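Local coordinates for protein transcriptional repressor pagR (Bacillus anthracis, PDB 2ZKZ) that represses expression of the pagA and atxA genes as a dimeric, DNA-binding helix-turn-helix repressor of the ArsR family, at residues 37-42 against 48-53; 70-73 against 78-81. All blocks are in the same frame, centred on the assembly; numbering follows the deposited sequence.

Interaction 1. Residues 37-42 against 48-53; sequences YKHKAL and IQILKL
H39, in the last turn of helix 27-39, meets I50 of helix 44-51 from the opposite direction. The imidazole atom CE1 lies 3.9 Å from the methyl CD1 of I50, and ND1 is almost as near. The methyl approaches the ring obliquely. ND1 also makes a weak hydrogen bond to the carbonyl of E35, one turn back in the same helix. K40, the first residue past the helix, has a positive phi of 66°. Its side chain folds back, and NZ donates to O of Y37 at 2.7 Å, in the carbonyl plane. A41 and L42 then run extended toward strand 42-43. L42 is buried, and its CD1 stands 4.0 Å from I50 CD1, with the two side chains crossing at about a right angle. With CG1 anti to the carbonyl carbon (chi1 -72°) and the chain extended beyond it, I50 carries CD1 to both partners. I50 also touches E35, and L42 packs on L36. Helix 44-51 is the first helix of the predicted helix-turn-helix motif, 43-62. No hydrogen bond or salt bridge crosses between the segments; the small, non-directional van der Waals contact fits the two helices together by shape.

Interaction 2. Residues 70-73 against 78-81; sequences LKRN and EIYY
N73 and Y80 hold the two strands together through a pair of backbone hydrogen bonds. N73 N donates to Y80 O at 2.8 Å, and Y80 N returns a bond of the same length to N73 O. The side chain of N73 adds a third bond. Its ND2 reaches Y80 O at 3.3 Å from above the carbonyl plane, 39° out of it. Y80 O thus accepts from two donors of one residue, the second by the longer bond. S82 OG is the stronger partner of ND2; together the two help fix the turn of the amide. The strands are the arms of an antiparallel beta hairpin, the wing of this winged helix-turn-helix fold. N73 and Y80 form the hydrogen-bonded pair; R72 and Y81 form the next, non-hydrogen-bonded pair. There K71 O accepts a CA-H...O contact from Y81 CA at 3.3 Å. On the N73 face, Y80 has chi1 64°, with CG between its backbone N and carbonyl carbon. This folds the ring back over N73. N73 CB sits over one ring face, 3.5 Å from the centroid, in a CH-pi contact. On the opposite face of the sheet, R72 and Y81 run side by side. R72 CB lies 3.7 Å from Y81 CE1, and R72 CD meets the hydroxyl. I79 CG2 packs obliquely against R72 CG at 3.7 Å. Toward the interior, L70 and Y81 both rest on L36 and L62.

Interactions 1 and 2 follow one another along the chain, and their centres lie 12 Å apart. They join at residues 41-42 and 80-81. L42 O is 2.8 Å from Y81 N, a probable hydrogen bond between strands 42-43 and 78-82. A41 CB also packs against Y80 CD2 at 3.6 Å. Strand 78-82 thus lies between 42-43 and 71-75 in the three-stranded sheet. L42 takes part in both settings: its side chain belongs to interaction 1, while its carbonyl serves the sheet of interaction 2. L36 of helix 27-39 touches L42, L70 and Y81, so one helix is common to both contacts. Together they link the predicted helix-turn-helix segment to the wing.

Interaction 1. Residues 37-42 against 48-53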
loop_
_atom_site.group_PDB
_atom_site.type_symbol
_atom_site.label_atom_id
_atom_site.label_comp_id
_atom_site.label_asym_id
_atom_site.label_seq_id
_atom_site.Cartn_x
_atom_site.Cartn_y
_atom_site.Cartn_z
ATOM N N TYR A 37 -9.662 -11.897 -4.906
ATOM C CA TYR A 37 -8.698 -12.254 -5.931
ATOM C C TYR A 37 -8.856 -13.742 -6.245
ATOM O O TYR A 37 -8.804 -14.155 -7.405
ATOM C CB TYR A 37 -7.279 -11.957 -5.432
ATOM C CG TYR A 37 -6.186 -12.640 -6.215
ATOM C CD1 TYR A 37 -5.984 -12.360 -7.565
ATOM C CD2 TYR A 37 -5.369 -13.592 -5.608
ATOM C CE1 TYR A 37 -4.997 -13.013 -8.292
ATOM C CE2 TYR A 37 -4.379 -14.253 -6.326
ATOM C CZ TYR A 37 -4.200 -13.959 -7.664
ATOM O OH TYR A 37 -3.225 -14.621 -8.372
ATOM N N LYS A 38 -9.071 -14.534 -5.203
ATOM C CA LYS A 38 -9.231 -15.976 -5.345
ATOM C C LYS A 38 -10.615 -16.415 -5.824
ATOM O O LYS A 38 -10.726 -17.332 -6.636
ATOM C CB LYS A 38 -8.914 -16.668 -4.014
ATOM C CG LYS A 38 -7.450 -16.578 -3.597
ATOM C CD LYS A 38 -7.180 -17.365 -2.320
ATOM C CE LYS A 38 -7.942 -16.790 -1.136
ATOM N NZ LYS A 38 -7.829 -17.649 0.077
ATOM N N HIS A 39 -11.664 -15.758 -5.332
ATOM C CA HIS A 39 -13.031 -16.117 -5.700
ATOM C C HIS A 39 -13.699 -15.232 -6.752
ATOM O O HIS A 39 -14.816 -15.525 -7.199
ATOM C CB HIS A 39 -13.893 -16.167 -4.439
ATOM C CG HIS A 39 -13.394 -17.134 -3.415
ATOM N ND1 HIS A 39 -12.884 -16.736 -2.198
ATOM C CD2 HIS A 39 -13.315 -18.486 -3.434
ATOM C CE1 HIS A 39 -12.513 -17.802 -1.510
ATOM N NE2 HIS A 39 -12.763 -18.877 -2.238
ATOM N N LYS A 40 -13.021 -14.149 -7.128
ATOM C CA LYS A 40 -13.501 -13.209 -8.145
ATOM C C LYS A 40 -14.752 -12.400 -7.810
ATOM O O LYS A 40 -14.828 -11.212 -8.124
ATOM C CB LYS A 40 -13.723 -13.942 -9.474
ATOM C CG LYS A 40 -12.489 -14.685 -9.979
ATOM C CD LYS A 40 -11.275 -13.768 -10.023
ATOM C CE LYS A 40 -9.995 -14.540 -10.311
ATOM N NZ LYS A 40 -8.774 -13.695 -10.109
ATOM N N ALA A 41 -15.740 -13.035 -7.194
ATOM C CA ALA A 41 -16.975 -12.336 -6.850
ATOM C C ALA A 41 -17.522 -12.866 -5.541
ATOM O O ALA A 41 -17.673 -14.075 -5.380
ATOM C CB ALA A 41 -18.008 -12.521 -7.963
ATOM N N LEU A 42 -17.825 -11.963 -4.612
ATOM C CA LEU A 42 -18.347 -12.358 -3.305
ATOM C C LEU A 42 -19.322 -11.333 -2.736
ATOM O O LEU A 42 -19.076 -10.124 -2.812
ATOM C CB LEU A 42 -17.200 -12.531 -2.304
ATOM C CG LEU A 42 -16.170 -13.640 -2.533
ATOM C CD1 LEU A 42 -14.992 -13.440 -1.569
ATOM C CD2 LEU A 42 -16.819 -15.008 -2.322
ATOM N N ILE A 48 -18.493 -12.286 5.186
ATOM C CA ILE A 48 -18.640 -12.406 6.631
ATOM C C ILE A 48 -18.311 -13.830 7.075
ATOM O O ILE A 48 -17.632 -14.030 8.080
ATOM C CB ILE A 48 -20.077 -12.054 7.067
ATOM C CG1 ILE A 48 -20.304 -10.550 6.906
ATOM C CG2 ILE A 48 -20.322 -12.502 8.510
ATOM C CD1 ILE A 48 -21.745 -10.122 7.089
ATOM N N GLN A 49 -18.774 -14.815 6.313
ATOM C CA GLN A 49 -18.527 -16.212 6.656
ATOM C C GLN A 49 -17.078 -16.639 6.425
ATOM O O GLN A 49 -16.579 -17.535 7.110
ATOM C CB GLN A 49 -19.484 -17.128 5.879
ATOM C CG GLN A 49 -20.961 -16.769 6.078
ATOM C CD GLN A 49 -21.915 -17.852 5.604
ATOM O OE1 GLN A 49 -21.797 -18.363 4.492
ATOM N NE2 GLN A 49 -22.879 -18.197 6.448
ATOM N N ILE A 50 -16.400 -16.010 5.466
ATOM C CA ILE A 50 -15.003 -16.343 5.194
ATOM C C ILE A 50 -14.085 -15.731 6.248
ATOM O O ILE A 50 -13.167 -16.387 6.743
ATOM C CB ILE A 50 -14.552 -15.837 3.808
ATOM C CG1 ILE A 50 -15.193 -16.684 2.708
ATOM C CG2 ILE A 50 -13.033 -15.890 3.700
ATOM C CD1 ILE A 50 -14.792 -16.263 1.307
ATOM N N LEU A 51 -14.343 -14.473 6.589
ATOM C CA LEU A 51 -13.539 -13.759 7.575
ATOM C C LEU A 51 -13.904 -14.045 9.030
ATOM O O LEU A 51 -13.091 -13.822 9.929
ATOM C CB LEU A 51 -13.616 -12.253 7.314
ATOM C CG LEU A 51 -12.669 -11.689 6.248
ATOM C CD1 LEU A 51 -12.709 -12.530 4.984
ATOM C CD2 LEU A 51 -13.060 -10.255 5.958
ATOM N N LYS A 52 -15.118 -14.533 9.264
ATOM C CA LYS A 52 -15.563 -14.841 10.620
ATOM C C LYS A 52 -15.562 -13.573 11.469
ATOM O O LYS A 52 -15.121 -13.581 12.618
ATOM C CB LYS A 52 -14.640 -15.884 11.265
ATOM C CG LYS A 52 -14.476 -17.184 10.478
ATOM C CD LYS A 52 -15.809 -17.880 10.265
ATOM C CE LYS A 52 -15.623 -19.285 9.696
ATOM N NZ LYS A 52 -14.864 -19.287 8.413
ATOM N N LEU A 53 -16.057 -12.483 10.898
ATOM C CA LEU A 53 -16.110 -11.213 11.607
ATOM C C LEU A 53 -17.536 -10.682 11.643
ATOM O O LEU A 53 -18.371 -11.070 10.829
ATOM C CB LEU A 53 -15.204 -10.191 10.916
ATOM C CG LEU A 53 -13.696 -10.445 10.967
ATOM C CD1 LEU A 53 -13.001 -9.525 9.978
ATOM C CD2 LEU A 53 -13.179 -10.218 12.382
#

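Interaction 2. Residues 70-73 against 78-81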
loop_
_atom_site.group_PDB
_atom_site.type_symbol
_atom_site.label_atom_id
_atom_site.label_comp_id
_atom_site.label_asym_id
_atom_site.label_seq_id
_atom_site.Cartn_x
_atom_site.Cartn_y
_atom_site.Cartn_z
ATOM N N LEU A 70 -12.244 -1.584 -4.215
ATOM C CA LEU A 70 -13.198 -2.582 -4.684
ATOM C C LEU A 70 -14.340 -2.003 -5.512
ATOM O O LEU A 70 -14.687 -0.823 -5.396
ATOM C CB LEU A 70 -13.791 -3.323 -3.480
ATOM C CG LEU A 70 -13.153 -4.623 -2.974
ATOM C CD1 LEU A 70 -11.690 -4.683 -3.298
ATOM C CD2 LEU A 70 -13.402 -4.739 -1.479
ATOM N N LYS A 71 -14.924 -2.858 -6.344
ATOM C CA LYS A 71 -16.044 -2.467 -7.181
ATOM C C LYS A 71 -17.315 -3.136 -6.655
ATOM O O LYS A 71 -17.323 -4.338 -6.382
ATOM C CB LYS A 71 -15.800 -2.908 -8.627
ATOM C CG LYS A 71 -16.837 -2.387 -9.610
ATOM C CD LYS A 71 -16.530 -2.835 -11.024
ATOM C CE LYS A 71 -17.234 -1.949 -12.044
ATOM N NZ LYS A 71 -18.657 -1.718 -11.673
ATOM N N ARG A 72 -18.378 -2.360 -6.489
ATOM C CA ARG A 72 -19.638 -2.922 -6.038
ATOM C C ARG A 72 -20.461 -3.226 -7.290
ATOM O O ARG A 72 -20.573 -2.390 -8.187
ATOM C CB ARG A 72 -20.391 -1.943 -5.132
ATOM C CG ARG A 72 -21.706 -2.504 -4.615
ATOM C CD ARG A 72 -22.375 -1.566 -3.620
ATOM N NE ARG A 72 -22.648 -0.259 -4.206
ATOM C CZ ARG A 72 -23.126 0.778 -3.524
ATOM N NH1 ARG A 72 -23.387 0.657 -2.230
ATOM N NH2 ARG A 72 -23.331 1.936 -4.131
ATOM N N ASN A 73 -21.023 -4.430 -7.343
ATOM C CA ASN A 73 -21.820 -4.872 -8.484
ATOM C C ASN A 73 -23.198 -5.341 -8.040
ATOM O O ASN A 73 -23.372 -5.862 -6.935
ATOM C CB ASN A 73 -21.142 -6.049 -9.190
ATOM C CG ASN A 73 -19.729 -5.743 -9.625
ATOM O OD1 ASN A 73 -19.502 -5.227 -10.716
ATOM N ND2 ASN A 73 -18.762 -6.060 -8.763
ATOM N N GLU A 78 -28.921 -9.551 -5.835
ATOM C CA GLU A 78 -27.589 -9.654 -5.261
ATOM C C GLU A 78 -26.633 -8.498 -5.505
ATOM O O GLU A 78 -26.540 -7.955 -6.606
ATOM C CB GLU A 78 -26.902 -10.950 -5.718
ATOM C CG GLU A 78 -25.600 -11.227 -4.952
ATOM C CD GLU A 78 -24.815 -12.427 -5.461
ATOM O OE1 GLU A 78 -23.856 -12.834 -4.770
ATOM O OE2 GLU A 78 -25.130 -12.959 -6.544
ATOM N N ILE A 79 -25.924 -8.133 -4.444
ATOM C CA ILE A 79 -24.899 -7.100 -4.497
ATOM C C ILE A 79 -23.621 -7.874 -4.188
ATOM O O ILE A 79 -23.532 -8.516 -3.140
ATOM C CB ILE A 79 -25.075 -6.029 -3.399
ATOM C CG1 ILE A 79 -26.288 -5.142 -3.700
ATOM C CG2 ILE A 79 -23.796 -5.192 -3.297
ATOM C CD1 ILE A 79 -26.128 -4.285 -4.945
ATOM N N TYR A 80 -22.653 -7.852 -5.098
ATOM C CA TYR A 80 -21.401 -8.556 -4.854
ATOM C C TYR A 80 -20.214 -7.665 -5.200
ATOM O O TYR A 80 -20.326 -6.732 -5.991
ATOM C CB TYR A 80 -21.314 -9.863 -5.658
ATOM C CG TYR A 80 -21.296 -9.692 -7.160
ATOM C CD1 TYR A 80 -22.483 -9.588 -7.883
ATOM C CD2 TYR A 80 -20.088 -9.629 -7.860
ATOM C CE1 TYR A 80 -22.472 -9.427 -9.265
ATOM C CE2 TYR A 80 -20.066 -9.466 -9.242
ATOM C CZ TYR A 80 -21.262 -9.368 -9.935
ATOM O OH TYR A 80 -21.248 -9.207 -11.295
ATOM N N TYR A 81 -19.073 -7.979 -4.604
ATOM C CA TYR A 81 -17.867 -7.205 -4.824
ATOM C C TYR A 81 -16.856 -7.906 -5.701
ATOM O O TYR A 81 -16.823 -9.131 -5.789
ATOM C CB TYR A 81 -17.242 -6.851 -3.473
ATOM C CG TYR A 81 -18.094 -5.881 -2.698
ATOM C CD1 TYR A 81 -17.937 -4.505 -2.867
ATOM C CD2 TYR A 81 -19.108 -6.334 -1.851
ATOM C CE1 TYR A 81 -18.768 -3.602 -2.221
ATOM C CE2 TYR A 81 -19.948 -5.436 -1.194
ATOM C CZ TYR A 81 -19.770 -4.069 -1.390
ATOM O OH TYR A 81 -20.601 -3.168 -0.776
#